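Local coordinates for protein Glucose/sorbosone dehydrogenases (Escherichia coli K12, PDB 2G8S) that belongs to the glucose/sorbosone dehydrogenase family, is built as a six-bladed beta-propeller and binds a calcium ion, at residues L336-D341 against E346-S351; N205-A210 against W287-F292; G56-W61 against T113-V118; S86-G91 against N129-R134. All blocks are in the same frame, centred on the assembly; numbering follows the deposited sequence.

Contact 1: residues L336-D341 against E346-S351. With EDO (1,2-ethanediol), chain L.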
# COMPACT_ATOMS: atom_id res chain seq x y z
N LEU A 336 -11.83 8.56 10.18
CA LEU A 336 -10.92 7.50 9.77
C LEU A 336 -11.74 6.31 9.31
O LEU A 336 -12.71 5.95 9.97
CB LEU A 336 -10.02 7.09 10.93
CG LEU A 336 -8.65 6.50 10.61
CD1 LEU A 336 -7.76 7.59 10.00
CD2 LEU A 336 -8.03 5.94 11.90
N TYR A 337 -11.35 5.71 8.19
CA TYR A 337 -12.01 4.52 7.65
C TYR A 337 -11.02 3.37 7.67
O TYR A 337 -9.87 3.53 7.27
CB TYR A 337 -12.54 4.78 6.24
CG TYR A 337 -13.74 5.70 6.26
CD1 TYR A 337 -15.04 5.19 6.23
CD2 TYR A 337 -13.59 7.08 6.37
CE1 TYR A 337 -16.14 6.02 6.28
CE2 TYR A 337 -14.70 7.94 6.42
CZ TYR A 337 -15.97 7.40 6.36
OH TYR A 337 -17.09 8.20 6.41
N VAL A 338 -11.47 2.23 8.17
CA VAL A 338 -10.56 1.12 8.45
C VAL A 338 -11.12 -0.17 7.86
O VAL A 338 -12.31 -0.44 7.99
CB VAL A 338 -10.34 0.95 9.99
CG1 VAL A 338 -9.44 -0.24 10.31
CG2 VAL A 338 -9.75 2.22 10.59
N LEU A 339 -10.25 -0.94 7.21
CA LEU A 339 -10.61 -2.27 6.69
C LEU A 339 -9.83 -3.32 7.45
O LEU A 339 -8.62 -3.18 7.67
CB LEU A 339 -10.26 -2.38 5.20
CG LEU A 339 -11.11 -1.58 4.22
CD1 LEU A 339 -10.44 -1.59 2.86
CD2 LEU A 339 -12.56 -2.11 4.13
N THR A 340 -10.52 -4.38 7.87
CA THR A 340 -9.87 -5.45 8.60
C THR A 340 -9.52 -6.63 7.69
O THR A 340 -10.21 -6.88 6.69
CB THR A 340 -10.72 -5.94 9.79
OG1 THR A 340 -11.87 -6.63 9.31
CG2 THR A 340 -11.14 -4.76 10.65
N ASP A 341 -8.45 -7.35 8.04
CA ASP A 341 -7.90 -8.43 7.22
C ASP A 341 -8.39 -9.78 7.74
O ASP A 341 -7.62 -10.55 8.32
CB ASP A 341 -6.36 -8.40 7.23
CG ASP A 341 -5.76 -9.38 6.25
OD1 ASP A 341 -6.16 -9.35 5.06
OD2 ASP A 341 -4.90 -10.20 6.64
N GLU A 346 -14.41 -6.27 8.09
CA GLU A 346 -15.27 -5.12 8.34
C GLU A 346 -14.72 -3.85 7.72
O GLU A 346 -13.50 -3.69 7.60
CB GLU A 346 -15.42 -4.89 9.85
CG GLU A 346 -16.09 -6.00 10.64
CD GLU A 346 -15.81 -5.84 12.12
OE1 GLU A 346 -14.62 -5.89 12.51
OE2 GLU A 346 -16.76 -5.66 12.90
N LEU A 347 -15.63 -2.97 7.35
CA LEU A 347 -15.34 -1.56 7.09
C LEU A 347 -15.82 -0.80 8.31
O LEU A 347 -17.01 -0.87 8.66
CB LEU A 347 -16.09 -1.09 5.84
CG LEU A 347 -16.11 0.42 5.57
CD1 LEU A 347 -14.73 0.96 5.20
CD2 LEU A 347 -17.15 0.71 4.48
N LEU A 348 -14.89 -0.08 8.95
CA LEU A 348 -15.16 0.65 10.18
C LEU A 348 -15.01 2.14 9.97
O LEU A 348 -14.12 2.57 9.24
CB LEU A 348 -14.17 0.22 11.26
CG LEU A 348 -13.99 -1.28 11.54
CD1 LEU A 348 -12.82 -1.54 12.48
CD2 LEU A 348 -15.27 -1.86 12.10
N LYS A 349 -15.86 2.91 10.64
CA LYS A 349 -15.77 4.37 10.66
C LYS A 349 -15.40 4.75 12.08
O LYS A 349 -16.12 4.42 13.04
CB LYS A 349 -17.12 4.99 10.26
CG LYS A 349 -17.14 6.53 10.22
CD LYS A 349 -18.46 7.00 9.63
CE LYS A 349 -18.55 8.52 9.57
NZ LYS A 349 -19.84 8.95 8.96
N VAL A 350 -14.26 5.43 12.22
CA VAL A 350 -13.61 5.61 13.52
C VAL A 350 -13.41 7.09 13.81
O VAL A 350 -13.06 7.87 12.92
CB VAL A 350 -12.25 4.85 13.56
CG1 VAL A 350 -11.59 4.98 14.93
CG2 VAL A 350 -12.43 3.37 13.19
N SER A 351 -13.65 7.48 15.07
CA SER A 351 -13.48 8.86 15.51
C SER A 351 -13.05 8.89 16.98
O SER A 351 -13.28 7.94 17.72
CB SER A 351 -14.77 9.65 15.28
OG SER A 351 -15.89 8.96 15.81
C1 EDO L . -22.08 6.80 6.50
O1 EDO L . -21.44 6.92 7.78
C2 EDO L . -21.11 7.22 5.41
O2 EDO L . -19.76 7.00 5.84
O HOH W 1 -13.19 -7.82 11.26

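Contact 2: residues N205-A210 against W287-F292. With EDO (1,2-ethanediol), chain P.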
# COMPACT_ATOMS: atom_id res chain seq x y z
N ASN A 205 2.54 12.71 2.33
CA ASN A 205 2.54 13.56 3.51
C ASN A 205 2.04 14.93 3.07
O ASN A 205 2.68 15.57 2.23
CB ASN A 205 3.94 13.61 4.12
CG ASN A 205 4.03 14.54 5.32
OD1 ASN A 205 3.45 15.62 5.34
ND2 ASN A 205 4.79 14.12 6.33
N PRO A 206 0.90 15.39 3.62
CA PRO A 206 0.31 16.66 3.17
C PRO A 206 1.04 17.91 3.67
O PRO A 206 0.73 19.02 3.21
CB PRO A 206 -1.10 16.60 3.76
CG PRO A 206 -0.94 15.83 5.02
CD PRO A 206 0.08 14.76 4.67
N TRP A 207 1.98 17.74 4.60
CA TRP A 207 2.74 18.88 5.15
C TRP A 207 4.08 19.06 4.47
O TRP A 207 4.61 20.17 4.41
CB TRP A 207 2.92 18.71 6.66
CG TRP A 207 1.60 18.56 7.34
CD1 TRP A 207 0.65 19.52 7.51
CD2 TRP A 207 1.07 17.36 7.91
NE1 TRP A 207 -0.44 19.00 8.17
CE2 TRP A 207 -0.21 17.68 8.43
CE3 TRP A 207 1.55 16.05 8.04
CZ2 TRP A 207 -1.01 16.72 9.07
CZ3 TRP A 207 0.75 15.12 8.67
CH2 TRP A 207 -0.51 15.45 9.18
N SER A 208 4.62 17.98 3.93
CA SER A 208 5.87 18.05 3.19
C SER A 208 5.70 17.81 1.69
O SER A 208 6.66 17.98 0.92
CB SER A 208 6.88 17.06 3.76
OG SER A 208 6.39 15.74 3.62
N ASN A 209 4.49 17.41 1.29
CA ASN A 209 4.19 17.05 -0.09
C ASN A 209 5.19 16.04 -0.63
O ASN A 209 5.73 16.17 -1.73
CB ASN A 209 4.09 18.28 -0.99
CG ASN A 209 2.68 18.50 -1.48
OD1 ASN A 209 2.37 18.26 -2.64
ND2 ASN A 209 1.80 18.92 -0.57
N ALA A 210 5.43 15.02 0.18
CA ALA A 210 6.39 13.99 -0.16
C ALA A 210 5.83 12.62 0.19
O ALA A 210 5.08 12.47 1.15
CB ALA A 210 7.67 14.23 0.59
N TRP A 287 -6.62 15.07 16.34
CA TRP A 287 -5.96 14.13 15.43
C TRP A 287 -5.11 14.86 14.38
O TRP A 287 -4.44 14.23 13.57
CB TRP A 287 -7.02 13.26 14.73
CG TRP A 287 -7.41 12.03 15.49
CD1 TRP A 287 -6.97 11.62 16.72
CD2 TRP A 287 -8.37 11.04 15.06
NE1 TRP A 287 -7.57 10.43 17.07
CE2 TRP A 287 -8.42 10.05 16.07
CE3 TRP A 287 -9.16 10.89 13.92
CZ2 TRP A 287 -9.26 8.92 15.97
CZ3 TRP A 287 -9.99 9.77 13.81
CH2 TRP A 287 -10.02 8.80 14.83
N GLN A 288 -5.13 16.19 14.39
CA GLN A 288 -4.26 16.95 13.50
C GLN A 288 -2.79 16.56 13.70
O GLN A 288 -2.35 16.29 14.82
CB GLN A 288 -4.42 18.45 13.74
CG GLN A 288 -5.59 19.05 12.95
CD GLN A 288 -5.22 19.34 11.50
OE1 GLN A 288 -4.26 18.78 10.96
NE2 GLN A 288 -6.00 20.21 10.85
N GLN A 289 -2.04 16.51 12.60
CA GLN A 289 -0.60 16.20 12.63
C GLN A 289 -0.32 14.79 13.11
O GLN A 289 0.69 14.52 13.77
CB GLN A 289 0.19 17.25 13.44
CG GLN A 289 -0.03 18.65 12.91
CD GLN A 289 0.89 19.70 13.54
OE1 GLN A 289 1.64 19.43 14.48
NE2 GLN A 289 0.81 20.91 13.00
N LYS A 290 -1.24 13.88 12.80
CA LYS A 290 -1.08 12.46 13.14
C LYS A 290 -0.98 11.59 11.89
O LYS A 290 -1.43 11.97 10.81
CB LYS A 290 -2.23 11.94 14.00
CG LYS A 290 -2.45 12.67 15.31
CD LYS A 290 -1.29 12.59 16.26
CE LYS A 290 -1.59 13.40 17.52
NZ LYS A 290 -0.36 13.52 18.32
N LEU A 291 -0.39 10.42 12.07
CA LEU A 291 -0.32 9.39 11.06
C LEU A 291 -0.85 8.11 11.70
O LEU A 291 -0.39 7.71 12.78
CB LEU A 291 1.13 9.19 10.62
CG LEU A 291 1.49 7.97 9.77
CD1 LEU A 291 0.75 8.00 8.44
CD2 LEU A 291 3.01 7.96 9.57
N PHE A 292 -1.81 7.47 11.03
CA PHE A 292 -2.45 6.26 11.54
C PHE A 292 -2.01 5.11 10.66
O PHE A 292 -2.13 5.20 9.44
CB PHE A 292 -3.98 6.40 11.50
CG PHE A 292 -4.50 7.45 12.44
CD1 PHE A 292 -4.88 7.10 13.74
CD2 PHE A 292 -4.58 8.78 12.04
CE1 PHE A 292 -5.35 8.05 14.63
CE2 PHE A 292 -5.06 9.76 12.93
CZ PHE A 292 -5.44 9.39 14.22
C1 EDO P . -0.09 22.14 9.86
O1 EDO P . -0.98 21.56 10.82
C2 EDO P . 0.81 23.15 10.57
O2 EDO P . -0.01 24.18 11.14
O HOH W 2 -2.76 20.30 9.45

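Contact 3: residues G56-W61 against T113-V118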
# COMPACT_ATOMS: atom_id res chain seq x y z
N GLY A 56 -15.88 -6.20 -15.55
CA GLY A 56 -14.73 -5.59 -16.21
C GLY A 56 -13.43 -5.55 -15.41
O GLY A 56 -12.47 -4.89 -15.81
N VAL A 57 -13.42 -6.26 -14.28
CA VAL A 57 -12.26 -6.30 -13.38
C VAL A 57 -11.32 -7.41 -13.87
O VAL A 57 -11.79 -8.47 -14.27
CB VAL A 57 -12.72 -6.57 -11.93
CG1 VAL A 57 -11.55 -6.74 -10.96
CG2 VAL A 57 -13.65 -5.44 -11.45
N PRO A 58 -9.99 -7.17 -13.86
CA PRO A 58 -9.06 -8.21 -14.34
C PRO A 58 -9.13 -9.47 -13.48
O PRO A 58 -9.43 -9.40 -12.29
CB PRO A 58 -7.69 -7.56 -14.20
CG PRO A 58 -7.88 -6.47 -13.16
CD PRO A 58 -9.26 -5.96 -13.44
N ASP A 59 -8.86 -10.61 -14.11
CA ASP A 59 -8.67 -11.86 -13.38
C ASP A 59 -7.38 -11.74 -12.58
O ASP A 59 -6.41 -11.10 -13.03
CB ASP A 59 -8.54 -13.04 -14.33
CG ASP A 59 -9.82 -13.32 -15.09
OD1 ASP A 59 -10.89 -13.42 -14.47
OD2 ASP A 59 -9.73 -13.47 -16.32
N VAL A 60 -7.37 -12.34 -11.40
CA VAL A 60 -6.22 -12.24 -10.49
C VAL A 60 -5.77 -13.62 -10.01
O VAL A 60 -6.52 -14.59 -10.07
CB VAL A 60 -6.53 -11.34 -9.27
CG1 VAL A 60 -7.11 -10.00 -9.73
CG2 VAL A 60 -7.47 -12.04 -8.30
N TRP A 61 -4.54 -13.66 -9.51
CA TRP A 61 -3.95 -14.87 -8.96
C TRP A 61 -4.08 -14.77 -7.44
O TRP A 61 -3.22 -14.18 -6.77
CB TRP A 61 -2.49 -14.96 -9.39
CG TRP A 61 -1.79 -16.26 -9.10
CD1 TRP A 61 -1.90 -17.43 -9.81
CD2 TRP A 61 -0.79 -16.49 -8.10
NE1 TRP A 61 -1.06 -18.38 -9.28
CE2 TRP A 61 -0.37 -17.84 -8.24
CE3 TRP A 61 -0.23 -15.71 -7.09
CZ2 TRP A 61 0.59 -18.41 -7.39
CZ3 TRP A 61 0.72 -16.28 -6.25
CH2 TRP A 61 1.12 -17.62 -6.41
N THR A 113 -14.82 -0.17 -17.55
CA THR A 113 -14.76 -0.40 -18.99
C THR A 113 -13.35 -0.24 -19.56
O THR A 113 -12.56 0.60 -19.09
CB THR A 113 -15.75 0.51 -19.76
OG1 THR A 113 -15.42 1.88 -19.56
CG2 THR A 113 -17.18 0.24 -19.29
N ASP A 114 -13.05 -1.05 -20.57
CA ASP A 114 -11.78 -1.00 -21.31
C ASP A 114 -10.56 -1.09 -20.40
O ASP A 114 -9.55 -0.43 -20.66
CB ASP A 114 -11.70 0.25 -22.20
CG ASP A 114 -12.65 0.19 -23.38
OD1 ASP A 114 -13.11 -0.91 -23.75
OD2 ASP A 114 -12.94 1.28 -23.94
N PHE A 115 -10.65 -1.88 -19.34
CA PHE A 115 -9.48 -2.07 -18.48
C PHE A 115 -8.27 -2.54 -19.30
O PHE A 115 -8.41 -3.40 -20.17
CB PHE A 115 -9.74 -3.07 -17.35
CG PHE A 115 -8.63 -3.11 -16.34
CD1 PHE A 115 -8.63 -2.20 -15.28
CD2 PHE A 115 -7.60 -4.03 -16.44
CE1 PHE A 115 -7.61 -2.22 -14.34
CE2 PHE A 115 -6.57 -4.05 -15.52
CZ PHE A 115 -6.58 -3.14 -14.46
N ARG A 116 -7.11 -1.96 -19.01
CA ARG A 116 -5.85 -2.36 -19.65
C ARG A 116 -4.72 -2.42 -18.63
O ARG A 116 -4.64 -1.58 -17.74
CB ARG A 116 -5.49 -1.38 -20.78
CG ARG A 116 -5.24 0.06 -20.33
CD ARG A 116 -5.07 1.00 -21.51
NE ARG A 116 -3.89 0.65 -22.29
CZ ARG A 116 -2.83 1.44 -22.47
NH1 ARG A 116 -2.80 2.65 -21.93
NH2 ARG A 116 -1.81 1.01 -23.19
N THR A 117 -3.86 -3.42 -18.76
CA THR A 117 -2.71 -3.54 -17.88
C THR A 117 -1.54 -2.79 -18.52
O THR A 117 -1.12 -3.09 -19.65
CB THR A 117 -2.38 -5.01 -17.60
OG1 THR A 117 -3.50 -5.62 -16.95
CG2 THR A 117 -1.15 -5.15 -16.71
N VAL A 118 -1.03 -1.80 -17.80
CA VAL A 118 0.02 -0.94 -18.34
C VAL A 118 1.41 -1.16 -17.75
O VAL A 118 2.39 -0.68 -18.31
CB VAL A 118 -0.35 0.57 -18.25
CG1 VAL A 118 -1.68 0.84 -18.90
CG2 VAL A 118 -0.35 1.06 -16.80
O HOH W 3 -12.88 -3.52 -18.29

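Contact 4: residues S86-G91 against N129-R134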
# COMPACT_ATOMS: atom_id res chain seq x y z
N SER A 86 -4.37 -2.61 -8.89
CA SER A 86 -3.21 -3.49 -8.91
C SER A 86 -3.64 -4.88 -8.45
O SER A 86 -4.62 -5.05 -7.73
CB SER A 86 -2.09 -2.95 -8.03
OG SER A 86 -2.46 -2.94 -6.66
N TYR A 87 -2.89 -5.89 -8.88
CA TYR A 87 -3.27 -7.28 -8.61
C TYR A 87 -2.06 -8.18 -8.85
O TYR A 87 -1.10 -7.75 -9.47
CB TYR A 87 -4.45 -7.70 -9.51
CG TYR A 87 -4.19 -7.63 -11.01
CD1 TYR A 87 -3.93 -8.79 -11.74
CD2 TYR A 87 -4.24 -6.41 -11.71
CE1 TYR A 87 -3.70 -8.74 -13.12
CE2 TYR A 87 -4.01 -6.35 -13.09
CZ TYR A 87 -3.74 -7.53 -13.78
OH TYR A 87 -3.51 -7.50 -15.14
N SER A 88 -2.12 -9.40 -8.35
CA SER A 88 -1.09 -10.38 -8.72
C SER A 88 -1.54 -11.17 -9.94
O SER A 88 -2.72 -11.48 -10.11
CB SER A 88 -0.76 -11.30 -7.55
OG SER A 88 -1.92 -11.86 -6.98
N GLU A 89 -0.57 -11.49 -10.80
CA GLU A 89 -0.82 -12.17 -12.06
C GLU A 89 0.22 -13.27 -12.27
O GLU A 89 1.42 -13.05 -12.10
CB GLU A 89 -0.73 -11.15 -13.20
CG GLU A 89 -0.92 -11.75 -14.60
CD GLU A 89 -0.51 -10.80 -15.71
OE1 GLU A 89 0.62 -10.27 -15.66
OE2 GLU A 89 -1.31 -10.60 -16.65
N VAL A 90 -0.24 -14.46 -12.65
CA VAL A 90 0.65 -15.59 -12.82
C VAL A 90 1.41 -15.50 -14.15
O VAL A 90 0.94 -14.87 -15.10
CB VAL A 90 -0.14 -16.93 -12.68
CG1 VAL A 90 -0.97 -17.21 -13.92
CG2 VAL A 90 0.79 -18.09 -12.34
N GLY A 91 2.59 -16.11 -14.17
CA GLY A 91 3.38 -16.23 -15.37
C GLY A 91 3.34 -17.64 -15.92
O GLY A 91 2.34 -18.35 -15.77
N ASN A 129 4.18 -14.74 -1.84
CA ASN A 129 4.55 -13.65 -0.93
C ASN A 129 5.17 -12.43 -1.60
O ASN A 129 5.75 -12.53 -2.67
CB ASN A 129 5.51 -14.16 0.16
CG ASN A 129 4.83 -15.08 1.16
OD1 ASN A 129 3.68 -14.86 1.53
ND2 ASN A 129 5.53 -16.12 1.59
N HIS A 130 5.01 -11.29 -0.94
CA HIS A 130 5.76 -10.06 -1.22
C HIS A 130 5.52 -9.44 -2.60
O HIS A 130 6.44 -9.29 -3.41
CB HIS A 130 7.27 -10.22 -0.94
CG HIS A 130 7.60 -10.61 0.47
ND1 HIS A 130 8.89 -10.71 0.93
CD2 HIS A 130 6.80 -10.93 1.52
CE1 HIS A 130 8.88 -11.07 2.20
NE2 HIS A 130 7.62 -11.22 2.58
N PHE A 131 4.26 -9.06 -2.81
CA PHE A 131 3.84 -8.36 -4.01
C PHE A 131 3.92 -6.83 -3.87
O PHE A 131 3.98 -6.12 -4.86
CB PHE A 131 2.40 -8.75 -4.36
CG PHE A 131 2.27 -10.16 -4.86
CD1 PHE A 131 2.67 -10.47 -6.14
CD2 PHE A 131 1.76 -11.16 -4.04
CE1 PHE A 131 2.57 -11.77 -6.63
CE2 PHE A 131 1.65 -12.48 -4.50
CZ PHE A 131 2.06 -12.79 -5.80
N GLY A 132 3.89 -6.32 -2.64
CA GLY A 132 3.61 -4.89 -2.46
C GLY A 132 2.20 -4.63 -2.99
O GLY A 132 1.25 -5.35 -2.65
N GLY A 133 2.05 -3.60 -3.83
CA GLY A 133 0.78 -3.38 -4.54
C GLY A 133 0.17 -2.00 -4.42
O GLY A 133 -0.69 -1.64 -5.23
N ARG A 134 0.60 -1.22 -3.43
CA ARG A 134 0.02 0.11 -3.25
C ARG A 134 0.35 1.05 -4.41
O ARG A 134 1.49 1.07 -4.89
CB ARG A 134 0.46 0.73 -1.93
CG ARG A 134 -0.19 2.08 -1.61
CD ARG A 134 -1.16 2.01 -0.44
NE ARG A 134 -2.44 1.37 -0.76
CZ ARG A 134 -3.33 0.99 0.16
NH1 ARG A 134 -3.09 1.17 1.45
NH2 ARG A 134 -4.48 0.43 -0.22

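Contact 1: residues L336-D341 against E346-S351
Leu336-Thr340 and Glu346-Val350 form the two arms of an antiparallel beta hairpin, with strand directions 155° apart. Leu336 with Val350 and Val338 with Leu348 are hydrogen-bonded pairs, each closed by two backbone bonds; in the second, Leu348 N lies 2.8 Å from Val338 O. In the non-hydrogen-bonded pairs between and beside them, CA-H groups meet carbonyls instead.

Near the turn a side chain takes over. Thr340 N still bonds to Glu346 O, but the return bond runs from Glu346 N to Thr340 OG1 (2.8 Å), because a chi1 of 70° sets the hydroxyl between its own backbone N and carbonyl carbon. OG1 also donates to a water (2.6 Å), which in turn donates to Glu346 OE1, while Glu346 OE2 makes a salt bridge to Arg321.

Leu336, Val338, Leu348 and Val350 share one face of the sheet, where Val338 CG2 touches Val350 CG2 at 3.9 Å. On the other face Leu339 CD2 meets Leu347 CD1, and Tyr337 and Lys349 lie side by side. The lysine is fully extended, bringing CE to 3.5 Å from Tyr337 OH. A 1,2-ethanediol spans the two ends: its O2, in the ring plane, donates to Tyr337 OH, and Lys349 NZ donates to its O1. Asp333 is also bonded to the tyrosine hydroxyl.

Strand 8-17 flanks strand 345-352, so both chain termini meet in one blade, the closure familiar in beta-propellers. Chemically, apolar side chains fill the middle of the hairpin, while polar links gather near the turn and around the Tyr337-Lys349 pair toward the other end.

Contact 2: residues N205-A210 against W287-F292
Trp207 projects from one turn against another, the type II beta turn that runs from Trp287 to Lys290. Gln288 enters at the indole edge: its OE1 lies near the ring plane, 4.3 Å from Trp207 CZ2. A water joins the two side chains, accepting from Trp207 NE1 at 3.0 Å and donating to Gln288 OE1 at 2.6 Å. The other end of that amide, NE2, is held by Asp282.

Gln289 follows with a positive phi, as suits the third position of this turn, and carries most of the contact. Its CA sits 3.5 Å from Trp207 CH2, while its CG stands over the rim of one indole face; Pro206 CG covers the centre of the opposite face. The extended side chain then sends NE2 to O1 of a 1,2-ethanediol in a nearly straight bond (2.9 Å, 176°), and the same O1 is bonded to the bridging water. Lys290 adds its carbonyl O at the ring edge, in plane and 4.0 Å from Trp207 CH2, while its NZ turns to Ser305 and Asp314. Strand 290-295 begins at this lysine and continues away from the indole.

The tryptophan's own loop links strands 198-205 and 210-216. Asn205 OD1 receives Trp207 N (2.7 Å), an Asx turn, and also Ser208 N; a G1 beta bulge, with Asn209 and Ala210 facing Asn205, completes the loop. Two neighbouring propeller blades therefore meet at the surface through an indole packed on both faces, with its single N-H satisfied by water rather than by direct bonding to the partner turn.

Contact 3: residues G56-W61 against T113-V118
Pro58 sets the CB-CG-CD side of its ring over one face of Phe115, its own ring inclined to the aromatic plane, an instance of proline C-H groups packing on an aromatic face. Its CD stands 3.8 Å from the centroid of the Phe115 ring and 8° off the ring normal, practically over the centre, while CG reaches 3.6 Å from Phe115 CE2. The two side chains cross at about a right angle. Phe115 presents its face this way with CG anti to the backbone N (chi1 -170°), and its CB meets Gly56 O at 3.6 Å. That carbonyl is also tied to Phe115 by a water, which donates to Gly56 O (2.9 Å) and accepts from Phe115 N (3.0 Å).

In beta-propeller terms, residues 56-61 belong to the connection from the blade containing strands 20-25 to 49-50 into the next one, and the contact fastens this connection to strand 115-120 of the blade it enters. The proline has further support: it also rests on Leu85 of strand 82-90, and Val57 and Val60 of the same loop pack on Leu68.

On the other side the chain turns a corner at Asp114, so that the short strand 112-113 and strand 115-120 both pair with strand 96-105: Thr113 with Arg104, and Arg116 with Tyr102. The corner directs the Phe115 CB toward the loop.

Contact 4: residues S86-G91 against N129-R134
Phe131 offers one face of its ring to Ser88, whose CB stands 3.7 Å from the ring centroid and 19° off the normal. The contact is a CH-pi one, displaced toward the rim, with Phe131 CE1 as the nearest ring atom at 3.5 Å. Around the same side chain, Ala96 of strand 96-105 and Ser126 also make contact.

Ser88 presents its CB to the ring while its hydroxyl is engaged by Gly67 N and Trp61 O. Two residues earlier in the strand the roles differ. Ser86 holds OG between its backbone N and carbonyl carbon (chi1 65°), and from there it donates to Gly133 O in a short bond of 2.6 Å, tilted from the carbonyl plane. Gly133 adopts a phi of 127°, a backbone conformation suited to glycine, and Gly132 before it also has a positive phi; the two bend the chain so that the carbonyl faces the serine.

Strand 82-90 of one propeller blade is joined in this way to the loop leading into strand 135-137, which begins the next blade. The loop has other ties nearby, as His130 ND1 bonds to Glu149 and Arg134 forms salt bridges with Asp70 and Asp327. In this buried setting two serines of one strand face do unlike work, one through its carbon against an aromatic face, the other through its oxygen, which gives a loop carbonyl a hydrogen-bond donor.

From the N terminus, contact 3 opens first at 56-61, and contact 4 opens at 86-91 before contact 3 closes at 113-118; contact 4 then closes at 129-134, so the two cross. They share a blade and touch: Trp61 N is 2.9 Å from Ser88 O, and Thr117 OG1 probably bonds to Tyr87 OH. Contact 2 follows in series, closing a long loop between two later blades on the opposite side of the chain's centre. Contact 1 comes last, a local hairpin in the blade that unites the termini. Its Leu336 and Ser351 pack against Trp287 of contact 2, linking these final blades, although the centres lie about 19 Å apart.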